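Putative glycoside hydrolase (Parabacteroides distasonis ATCC 8503, PDB 3GYC) is a putative glycoside hydrolase of the cellulase-like, TIM-barrel class that probably cleaves glycosidic bonds in a carbohydrate not yet identified. Local coordinates at residues 41-44 against 45-48; 233-237 against 238-242; 343-346 against 347-351. One frame throughout, in Å; residues are numbered along the deposited sequence. Where two conformers were deposited one is given.

Contact 1: 41-44 against 45-48; sequences QVLD and ELSE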
ATOM      1  N   GLN A  41      -8.121 -17.451 -10.868  1.00 11.96           N
ATOM      2  CA  GLN A  41      -7.253 -17.241 -12.017  0.50 13.58           C
ATOM      3  C   GLN A  41      -6.205 -16.155 -11.729  1.00 13.56           C
ATOM      4  O   GLN A  41      -5.033 -16.362 -12.034  1.00 12.60           O
ATOM      5  CB  GLN A  41      -8.039 -16.904 -13.282  0.50 14.14           C
ATOM      6  CG  GLN A  41      -7.172 -16.661 -14.542  0.50 15.01           C
ATOM      7  CD  GLN A  41      -6.235 -17.810 -14.895  0.50 15.96           C
ATOM      8  OE1 GLN A  41      -6.455 -18.973 -14.495  0.50 16.40           O
ATOM      9  NE2 GLN A  41      -5.192 -17.501 -15.688  0.50 15.44           N
ATOM     10  N   VAL A  42      -6.611 -15.021 -11.153  1.00 11.97           N
ATOM     11  CA  VAL A  42      -5.626 -13.943 -10.927  1.00 12.25           C
ATOM     12  C   VAL A  42      -4.658 -14.269  -9.777  1.00 12.88           C
ATOM     13  O   VAL A  42      -3.489 -13.867  -9.820  1.00 10.31           O
ATOM     14  CB  VAL A  42      -6.239 -12.533 -10.881  1.00 14.56           C
ATOM     15  CG1 VAL A  42      -6.984 -12.286 -12.196  1.00 14.73           C
ATOM     16  CG2 VAL A  42      -7.196 -12.346  -9.682  1.00 12.41           C
ATOM     17  N   LEU A  43      -5.117 -15.022  -8.777  1.00 11.48           N
ATOM     18  CA  LEU A  43      -4.219 -15.460  -7.716  1.00 10.86           C
ATOM     19  C   LEU A  43      -3.224 -16.551  -8.273  1.00 10.81           C
ATOM     20  O   LEU A  43      -2.112 -16.608  -7.828  1.00 11.06           O
ATOM     21  CB  LEU A  43      -4.978 -15.971  -6.518  1.00 12.98           C
ATOM     22  CG  LEU A  43      -5.724 -14.930  -5.680  1.00 11.18           C
ATOM     23  CD1 LEU A  43      -6.614 -15.751  -4.693  1.00 11.01           C
ATOM     24  CD2 LEU A  43      -4.772 -13.971  -4.982  1.00 11.31           C
ATOM     25  N   ASP A  44      -3.625 -17.371  -9.227  1.00 11.76           N
ATOM     26  CA  ASP A  44      -2.710 -18.342  -9.856  1.00 12.86           C
ATOM     27  C   ASP A  44      -1.653 -17.560 -10.648  1.00 12.82           C
ATOM     28  O   ASP A  44      -0.496 -17.895 -10.586  1.00 13.41           O
ATOM     29  CB  ASP A  44      -3.453 -19.330 -10.760  1.00 14.30           C
ATOM     30  CG  ASP A  44      -4.360 -20.295  -9.988  1.00 16.81           C
ATOM     31  OD1 ASP A  44      -4.220 -20.419  -8.756  1.00 17.28           O
ATOM     32  OD2 ASP A  44      -5.181 -20.997 -10.640  1.00 20.90           O
ATOM     33  N   GLU A  45      -2.072 -16.515 -11.359  1.00 12.28           N
ATOM     34  CA  GLU A  45      -1.183 -15.639 -12.147  1.00 12.72           C
ATOM     35  C   GLU A  45      -0.183 -14.896 -11.258  1.00 12.06           C
ATOM     36  O   GLU A  45       0.997 -14.720 -11.584  1.00 11.59           O
ATOM     37  CB  GLU A  45      -2.008 -14.658 -12.978  1.00 13.70           C
ATOM     38  CG  GLU A  45      -2.764 -15.290 -14.130  1.00 14.88           C
ATOM     39  CD  GLU A  45      -3.697 -14.315 -14.902  1.00 16.24           C
ATOM     40  OE1 GLU A  45      -3.688 -13.077 -14.699  1.00 16.08           O
ATOM     41  OE2 GLU A  45      -4.504 -14.813 -15.718  1.00 18.01           O
ATOM     42  N   LEU A  46      -0.680 -14.411 -10.141  1.00 10.05           N
ATOM     43  CA  LEU A  46       0.118 -13.764  -9.128  1.00 10.93           C
ATOM     44  C   LEU A  46       1.211 -14.735  -8.616  1.00 12.03           C
ATOM     45  O   LEU A  46       2.360 -14.363  -8.532  1.00 12.62           O
ATOM     46  CB  LEU A  46      -0.784 -13.360  -7.930  1.00 11.49           C
ATOM     47  CG  LEU A  46      -0.084 -12.553  -6.842  1.00 12.16           C
ATOM     48  CD1 LEU A  46       0.401 -11.241  -7.461  1.00 12.28           C
ATOM     49  CD2 LEU A  46      -0.923 -12.335  -5.593  1.00 12.34           C
ATOM     50  N   SER A  47       0.835 -15.953  -8.261  1.00 11.60           N
ATOM     51  CA  SER A  47       1.825 -16.956  -7.772  1.00 15.67           C
ATOM     52  C   SER A  47       2.825 -17.349  -8.834  1.00 14.84           C
ATOM     53  O   SER A  47       3.992 -17.552  -8.529  1.00 14.89           O
ATOM     54  CB  SER A  47       1.131 -18.214  -7.295  1.00 16.79           C
ATOM     55  OG  SER A  47       0.330 -17.916  -6.180  1.00 22.55           O
ATOM     56  N   GLU A  48       2.350 -17.510 -10.069  1.00 16.07           N
ATOM     57  CA  GLU A  48       3.210 -17.839 -11.222  1.00 16.67           C
ATOM     58  C   GLU A  48       4.292 -16.747 -11.377  1.00 15.67           C
ATOM     59  O   GLU A  48       5.421 -17.021 -11.783  1.00 16.62           O
ATOM     60  CB  GLU A  48       2.345 -17.927 -12.482  1.00 19.62           C
ATOM     61  CG  GLU A  48       3.094 -18.170 -13.777  1.00 24.12           C
ATOM     62  CD  GLU A  48       2.238 -18.059 -15.069  1.00 27.51           C
ATOM     63  OE1 GLU A  48       1.133 -17.420 -15.082  1.00 31.57           O
ATOM     64  OE2 GLU A  48       2.722 -18.572 -16.122  1.00 29.81           O
TER
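Residues 41-44 and 45-48 are successive turns of one alpha helix, joined by i to i+4 backbone bonds such as Glu45 N to Gln41 O at 3.0 Å and Leu46 N to Val42 O at 2.9 Å. The same spacing brings the side chains of Gln41 and Glu45 together on the outer face. In the conformer given, Gln41 NE2 donates to Glu45 OE2 over 2.8 Å; the other may not keep this bond. The carboxylate oxygen takes the bond on its anti side, slightly out of the carboxylate plane, and the N-H...O angle is 153°. Amide and carboxylate planes stand 79° apart. The Gln41 chain bends at chi2 (56°), which turns its amide toward Glu45. The Glu45 chain is extended, and its other oxygen, OE1, is bonded to Trp357, so here both carboxylate oxygens have partners. Asp44, also on the outer side, forms a salt bridge with Arg106. On the inner face the Leu43 CD2 and Leu46 CD2 methyls meet at 4.2 Å. Both leucines pack on Trp22 and Ile54, from strands 17-23 and 53-57. Polar pairs outside and leucines inside make this an amphipathic helix, as expected of the outer helical layer of a TIM barrel.

Contact 2: 233-237 against 238-242; sequences HHIWM and AQQNG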
ATOM      1  N   HIS A 233       6.181   2.495   3.781  1.00 16.73           N
ATOM      2  CA  HIS A 233       6.460   3.798   3.235  1.00 15.28           C
ATOM      3  C   HIS A 233       6.386   3.767   1.722  1.00 15.93           C
ATOM      4  O   HIS A 233       6.928   2.873   1.081  1.00 15.67           O
ATOM      5  CB  HIS A 233       7.806   4.339   3.709  1.00 15.48           C
ATOM      6  CG  HIS A 233       7.815   5.832   3.776  1.00 15.86           C
ATOM      7  ND1 HIS A 233       7.425   6.513   4.907  1.00 15.71           N
ATOM      8  CD2 HIS A 233       8.029   6.766   2.821  1.00 15.82           C
ATOM      9  CE1 HIS A 233       7.454   7.812   4.660  1.00 17.65           C
ATOM     10  NE2 HIS A 233       7.809   7.990   3.398  1.00 16.75           N
ATOM     11  N   HIS A 234       5.674   4.738   1.158  1.00 15.22           N
ATOM     12  CA  HIS A 234       5.471   4.791  -0.282  1.00 14.77           C
ATOM     13  C   HIS A 234       6.544   5.684  -0.895  1.00 13.97           C
ATOM     14  O   HIS A 234       6.757   6.791  -0.425  1.00 13.55           O
ATOM     15  CB  HIS A 234       4.055   5.275  -0.605  1.00 15.61           C
ATOM     16  CG  HIS A 234       2.979   4.444   0.037  1.00 16.69           C
ATOM     17  ND1 HIS A 234       1.652   4.828   0.057  1.00 17.65           N
ATOM     18  CD2 HIS A 234       3.040   3.260   0.704  1.00 16.90           C
ATOM     19  CE1 HIS A 234       0.934   3.884   0.649  1.00 17.19           C
ATOM     20  NE2 HIS A 234       1.753   2.940   1.084  1.00 17.02           N
ATOM     21  N   ILE A 235       7.235   5.168  -1.915  1.00 13.85           N
ATOM     22  CA  ILE A 235       8.404   5.843  -2.498  1.00 12.25           C
ATOM     23  C   ILE A 235       8.370   5.799  -4.003  1.00 11.89           C
ATOM     24  O   ILE A 235       8.447   4.728  -4.598  1.00 11.89           O
ATOM     25  CB  ILE A 235       9.730   5.167  -2.062  1.00 11.90           C
ATOM     26  CG1 ILE A 235       9.933   5.291  -0.567  1.00 13.00           C
ATOM     27  CG2 ILE A 235      10.970   5.808  -2.740  1.00 10.86           C
ATOM     28  CD1 ILE A 235      11.142   4.492  -0.033  1.00 13.23           C
ATOM     29  N   TRP A 236       8.298   6.973  -4.615  1.00 11.97           N
ATOM     30  CA  TRP A 236       8.347   7.095  -6.070  1.00 12.14           C
ATOM     31  C   TRP A 236       9.366   8.136  -6.521  1.00 12.38           C
ATOM     32  O   TRP A 236       9.429   9.213  -5.949  1.00 13.10           O
ATOM     33  CB  TRP A 236       7.031   7.561  -6.608  1.00 13.19           C
ATOM     34  CG  TRP A 236       5.863   6.622  -6.429  1.00 13.50           C
ATOM     35  CD1 TRP A 236       5.525   5.556  -7.221  1.00 12.55           C
ATOM     36  CD2 TRP A 236       4.857   6.756  -5.467  1.00 13.74           C
ATOM     37  NE1 TRP A 236       4.351   5.010  -6.785  1.00 12.40           N
ATOM     38  CE2 TRP A 236       3.930   5.712  -5.683  1.00 14.58           C
ATOM     39  CE3 TRP A 236       4.645   7.650  -4.411  1.00 15.53           C
ATOM     40  CZ2 TRP A 236       2.783   5.553  -4.890  1.00 15.73           C
ATOM     41  CZ3 TRP A 236       3.499   7.481  -3.605  1.00 16.90           C
ATOM     42  CH2 TRP A 236       2.595   6.449  -3.854  1.00 15.63           C
HETATM   43  N   MSE A 237      10.124   7.790  -7.557  1.00 12.04           N
HETATM   44  CA  MSE A 237      11.046   8.696  -8.239  1.00 12.12           C
HETATM   45  C   MSE A 237      10.376  10.014  -8.634  1.00 12.05           C
HETATM   46  O   MSE A 237      10.960  11.124  -8.513  1.00  9.37           O
HETATM   47  CB  MSE A 237      11.516   8.014  -9.527  1.00 12.54           C
HETATM   48  CG  MSE A 237      12.413   8.892 -10.455  1.00 12.34           C
HETATM   49 SE   MSE A 237      11.528  10.264 -11.590  0.75 10.23          SE
HETATM   50  CE  MSE A 237      10.472   9.203 -12.809  1.00 12.84           C
ATOM     51  N   ALA A 238       9.159   9.884  -9.148  1.00 11.36           N
ATOM     52  CA  ALA A 238       8.391  11.021  -9.612  1.00 12.37           C
ATOM     53  C   ALA A 238       8.136  12.101  -8.553  1.00 12.19           C
ATOM     54  O   ALA A 238       7.935  13.266  -8.916  1.00 11.31           O
ATOM     55  CB  ALA A 238       7.072  10.550 -10.236  1.00  8.97           C
ATOM     56  N   GLN A 239       8.151  11.722  -7.272  1.00 13.59           N
ATOM     57  CA  GLN A 239       7.881  12.648  -6.142  1.00 14.23           C
ATOM     58  C   GLN A 239       9.138  13.215  -5.470  1.00 15.36           C
ATOM     59  O   GLN A 239       9.045  14.136  -4.655  1.00 15.78           O
ATOM     60  CB  GLN A 239       7.043  11.954  -5.057  1.00 15.16           C
ATOM     61  CG  GLN A 239       5.616  11.604  -5.483  1.00 15.37           C
ATOM     62  CD  GLN A 239       4.756  11.094  -4.355  1.00 16.12           C
ATOM     63  OE1 GLN A 239       5.242  10.531  -3.376  1.00 16.32           O
ATOM     64  NE2 GLN A 239       3.467  11.258  -4.502  1.00 18.76           N
ATOM     65  N   GLN A 240      10.304  12.690  -5.829  1.00 14.70           N
ATOM     66  CA  GLN A 240      11.543  13.129  -5.229  1.00 15.45           C
ATOM     67  C   GLN A 240      11.861  14.560  -5.596  1.00 15.26           C
ATOM     68  O   GLN A 240      11.373  15.085  -6.598  1.00 13.40           O
ATOM     69  CB  GLN A 240      12.699  12.209  -5.632  1.00 15.65           C
ATOM     70  CG  GLN A 240      12.480  10.747  -5.273  1.00 14.44           C
ATOM     71  CD  GLN A 240      12.049  10.585  -3.859  1.00 13.90           C
ATOM     72  OE1 GLN A 240      12.680  11.105  -2.952  1.00 14.55           O
ATOM     73  NE2 GLN A 240      10.966   9.867  -3.646  1.00 12.63           N
ATOM     74  N   ASN A 241      12.683  15.185  -4.759  1.00 16.91           N
ATOM     75  CA  ASN A 241      13.108  16.581  -4.937  1.00 16.64           C
ATOM     76  C   ASN A 241      11.910  17.532  -5.118  1.00 16.94           C
ATOM     77  O   ASN A 241      11.843  18.321  -6.083  1.00 13.73           O
ATOM     78  CB  ASN A 241      14.096  16.697  -6.104  1.00 17.22           C
ATOM     79  CG  ASN A 241      14.768  18.056  -6.177  1.00 17.94           C
ATOM     80  OD1 ASN A 241      14.908  18.760  -5.168  1.00 17.17           O
ATOM     81  ND2 ASN A 241      15.208  18.427  -7.370  1.00 17.98           N
ATOM     82  N   GLY A 242      10.959  17.424  -4.185  1.00 17.42           N
ATOM     83  CA  GLY A 242       9.747  18.252  -4.183  1.00 17.36           C
ATOM     84  C   GLY A 242       8.886  18.030  -5.404  1.00 17.22           C
ATOM     85  O   GLY A 242       8.252  18.953  -5.899  1.00 17.53           O
TER
HETATM   86  O   HOH W   1       7.562   9.230  -2.729  1.00 18.00           O
HETATM   87  O   HOH W   2      11.190  13.974  -8.923  1.00  8.13           O
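The backbone carbonyl of Trp236 is gripped by two donors from the turn that follows it. Gln239 N reaches Trp236 O at 3.1 Å, and Gln240 NE2 reaches the same oxygen at 2.8 Å. They come from opposite faces of the carbonyl plane, each well out of it. The side-chain bond is the straighter, with an N-H...O angle of 163°, and the oxygen lies close to the amide plane of Gln240. A fold in the Gln240 chain makes this possible. Chi1 sets CG beside the backbone N, and chi2 (-49°) bends the amide back over the turn. The other end of that amide, OE1, accepts from Lys286, so its orientation is fixed from both ends.

Gln239 behaves differently. Its chain is extended beyond CG and runs alongside the Trp236 side chain, pointing the same way. Gln239 OE1 sits at the edge of the indole, near the ring plane, 3.1 Å from Trp236 CE3. Amide and ring planes are 78° apart. Water 1 accepts from Trp236 N and lies 2.7 Å from Gln239 OE1, to which it can donate, while Gln239 NE2 is bonded to Tyr253. The indole nitrogen has its partner in Asn347. The selenomethionine Met237 is bent twice. The bend at chi2 folds Met237 SE back to 3.4 Å from Ala238 N; the bend at chi3 then places CE. The side chain packs on Trp279 and Phe245.

Gln240 N bonds to Met237 O at 3.2 Å, an i to i+3 step like that from Gln239 to Trp236. These paired steps are characteristic of a short 3-10 turn, here leading from barrel strand 231-232 into helix 240-249.

Contact 3: 343-346 against 347-351; sequences VATS and NFCGP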
ATOM      1  N   VAL A 343       8.464  -6.383  -0.135  1.00 13.55           N
ATOM      2  CA  VAL A 343       8.845  -5.518  -1.228  1.00 11.21           C
ATOM      3  C   VAL A 343       7.954  -5.728  -2.439  1.00 11.16           C
ATOM      4  O   VAL A 343       7.716  -6.845  -2.780  1.00 11.65           O
ATOM      5  CB  VAL A 343      10.307  -5.786  -1.640  1.00 11.38           C
ATOM      6  CG1 VAL A 343      10.747  -4.759  -2.701  1.00  9.44           C
ATOM      7  CG2 VAL A 343      11.215  -5.770  -0.438  1.00 10.58           C
ATOM      8  N   ALA A 344       7.390  -4.637  -3.011  1.00 10.14           N
ATOM      9  CA  ALA A 344       6.592  -4.662  -4.223  1.00  9.48           C
ATOM     10  C   ALA A 344       7.516  -4.208  -5.357  1.00 11.13           C
ATOM     11  O   ALA A 344       8.491  -3.497  -5.110  1.00 11.77           O
ATOM     12  CB  ALA A 344       5.414  -3.718  -4.130  1.00 11.54           C
ATOM     13  N   THR A 345       7.218  -4.646  -6.565  1.00 11.14           N
ATOM     14  CA  THR A 345       7.961  -4.241  -7.756  1.00 12.67           C
ATOM     15  C   THR A 345       7.331  -2.963  -8.282  1.00 13.17           C
ATOM     16  O   THR A 345       8.030  -2.137  -8.875  1.00 14.72           O
ATOM     17  CB  THR A 345       7.940  -5.332  -8.834  1.00 12.83           C
ATOM     18  OG1 THR A 345       6.580  -5.647  -9.144  1.00 12.24           O
ATOM     19  CG2 THR A 345       8.706  -6.579  -8.354  1.00 11.84           C
ATOM     20  N   SER A 346       6.024  -2.792  -8.061  1.00 12.71           N
ATOM     21  CA  SER A 346       5.335  -1.522  -8.384  1.00 12.62           C
ATOM     22  C   SER A 346       3.901  -1.501  -7.890  1.00 13.12           C
ATOM     23  O   SER A 346       3.367  -2.560  -7.560  1.00 12.83           O
ATOM     24  CB  SER A 346       5.313  -1.269  -9.899  1.00 13.60           C
ATOM     25  OG  SER A 346       4.299  -2.006 -10.551  1.00 12.57           O
ATOM     26  N   ASN A 347       3.253  -0.321  -7.926  1.00 13.09           N
ATOM     27  CA  ASN A 347       1.830  -0.212  -7.635  1.00 14.40           C
ATOM     28  C   ASN A 347       0.931  -0.458  -8.884  1.00 14.19           C
ATOM     29  O   ASN A 347      -0.218  -0.056  -8.876  1.00 13.76           O
ATOM     30  CB  ASN A 347       1.422   1.085  -6.888  1.00 16.14           C
ATOM     31  CG  ASN A 347       1.822   2.395  -7.618  1.00 16.46           C
ATOM     32  OD1 ASN A 347       2.940   2.589  -7.905  1.00 20.72           O
ATOM     33  ND2 ASN A 347       0.893   3.306  -7.812  1.00 19.53           N
ATOM     34  N   PHE A 348       1.467  -1.132  -9.918  1.00 12.70           N
ATOM     35  CA  PHE A 348       0.727  -1.481 -11.130  1.00 12.78           C
ATOM     36  C   PHE A 348       0.752  -2.994 -11.295  1.00 12.59           C
ATOM     37  O   PHE A 348       0.553  -3.503 -12.393  1.00 13.33           O
ATOM     38  CB  PHE A 348       1.334  -0.775 -12.360  1.00  8.87           C
ATOM     39  CG  PHE A 348       1.534   0.691 -12.144  1.00 10.43           C
ATOM     40  CD1 PHE A 348       0.456   1.523 -11.968  1.00 12.31           C
ATOM     41  CD2 PHE A 348       2.794   1.248 -12.083  1.00 12.80           C
ATOM     42  CE1 PHE A 348       0.635   2.869 -11.713  1.00 12.64           C
ATOM     43  CE2 PHE A 348       2.977   2.582 -11.816  1.00 13.14           C
ATOM     44  CZ  PHE A 348       1.885   3.401 -11.659  1.00 14.52           C
ATOM     45  N   CYS A 349       1.008  -3.682 -10.185  1.00 11.25           N
ATOM     46  CA  CYS A 349       1.214  -5.086 -10.183  1.00 11.07           C
ATOM     47  C   CYS A 349      -0.110  -5.857 -10.014  1.00 11.00           C
ATOM     48  O   CYS A 349      -0.305  -6.599  -9.039  1.00 13.10           O
ATOM     49  CB  CYS A 349       2.192  -5.430  -9.083  1.00 12.86           C
ATOM     50  SG  CYS A 349       2.874  -7.059  -9.292  1.00 15.43           S
ATOM     51  N   GLY A 350      -0.949  -5.737 -11.025  1.00 11.13           N
ATOM     52  CA  GLY A 350      -2.250  -6.384 -11.054  1.00 13.03           C
ATOM     53  C   GLY A 350      -2.770  -6.551 -12.468  1.00 13.41           C
ATOM     54  O   GLY A 350      -2.291  -5.898 -13.391  1.00 11.24           O
ATOM     55  N   PRO A 351      -3.816  -7.376 -12.633  1.00 12.57           N
ATOM     56  CA  PRO A 351      -4.284  -7.759 -13.953  1.00 13.07           C
ATOM     57  C   PRO A 351      -4.918  -6.653 -14.819  1.00 14.37           C
ATOM     58  O   PRO A 351      -4.946  -6.800 -16.044  1.00 15.84           O
ATOM     59  CB  PRO A 351      -5.224  -8.935 -13.654  1.00 14.01           C
ATOM     60  CG  PRO A 351      -5.596  -8.797 -12.255  1.00 12.23           C
ATOM     61  CD  PRO A 351      -4.460  -8.178 -11.565  1.00 13.00           C
TER
HETATM   62  O   HOH W   3       0.093  -3.117  -7.427  1.00 17.20           O
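Ser346 holds the turn that follows it by its hydroxyl. Phe348 N donates to Ser346 OG at 3.0 Å, with an N-H...O angle of 157°. A serine oxygen bonded to the N-H two residues on makes this an ST turn. With chi1 at 80°, the hydroxyl lies between the backbone N and the carbonyl carbon of its own residue, where it meets that amide. The same Ser346 OG touches Phe348 CB at 3.7 Å and approaches the phenyl ring obliquely.

Asn347 OD1 stands 3.9 Å above one face of the Phe348 ring, offset toward the rim. The ring also meets Phe353 edge-to-face. The Asn347 amide has partners at both ends, Trp236 at OD1 and the carbonyl of Val310 at ND2.

Cys349 is the centre of an inverse gamma turn, closed by a weak bond from Gly350 N to Phe348 O. Cys349 CB comes within 3.5 Å of Ser346 O. Cys349 N donates to water 3 at 3.0 Å, and this water gives only a weak bond back to Ser346 O. Thr345 OG1 lies 4.0 Å from Cys349 SG and has its polar partner in Tyr51.

The chemistry implies a largely buried irregular loop whose polar groups are satisfied in part by a serine hydroxyl, a water and an asparagine amide, alongside a few backbone bonds.

All three contacts belong to one TIM barrel. Contact 1 lies in its outer helical layer, while contacts 2 and 3 follow strands 231-232 and 340-343. Contact 3 is the link between the other two. Trp236 NE1 of contact 2 meets Asn347 OD1 of contact 3 at 3.0 Å, a probable hydrogen bond, although their centres are 16 Å apart. At its 351 end, contact 3 packs Pro351 CG on Val42 CG1 of contact 1, 3.8 Å apart. Contacts 1 and 2 do not touch, with nearest atoms about 17 Å apart. TIM-barrel hydrolases carry their active site at the C-terminal strand ends, so contacts 2 and 3 probably lie nearer to it.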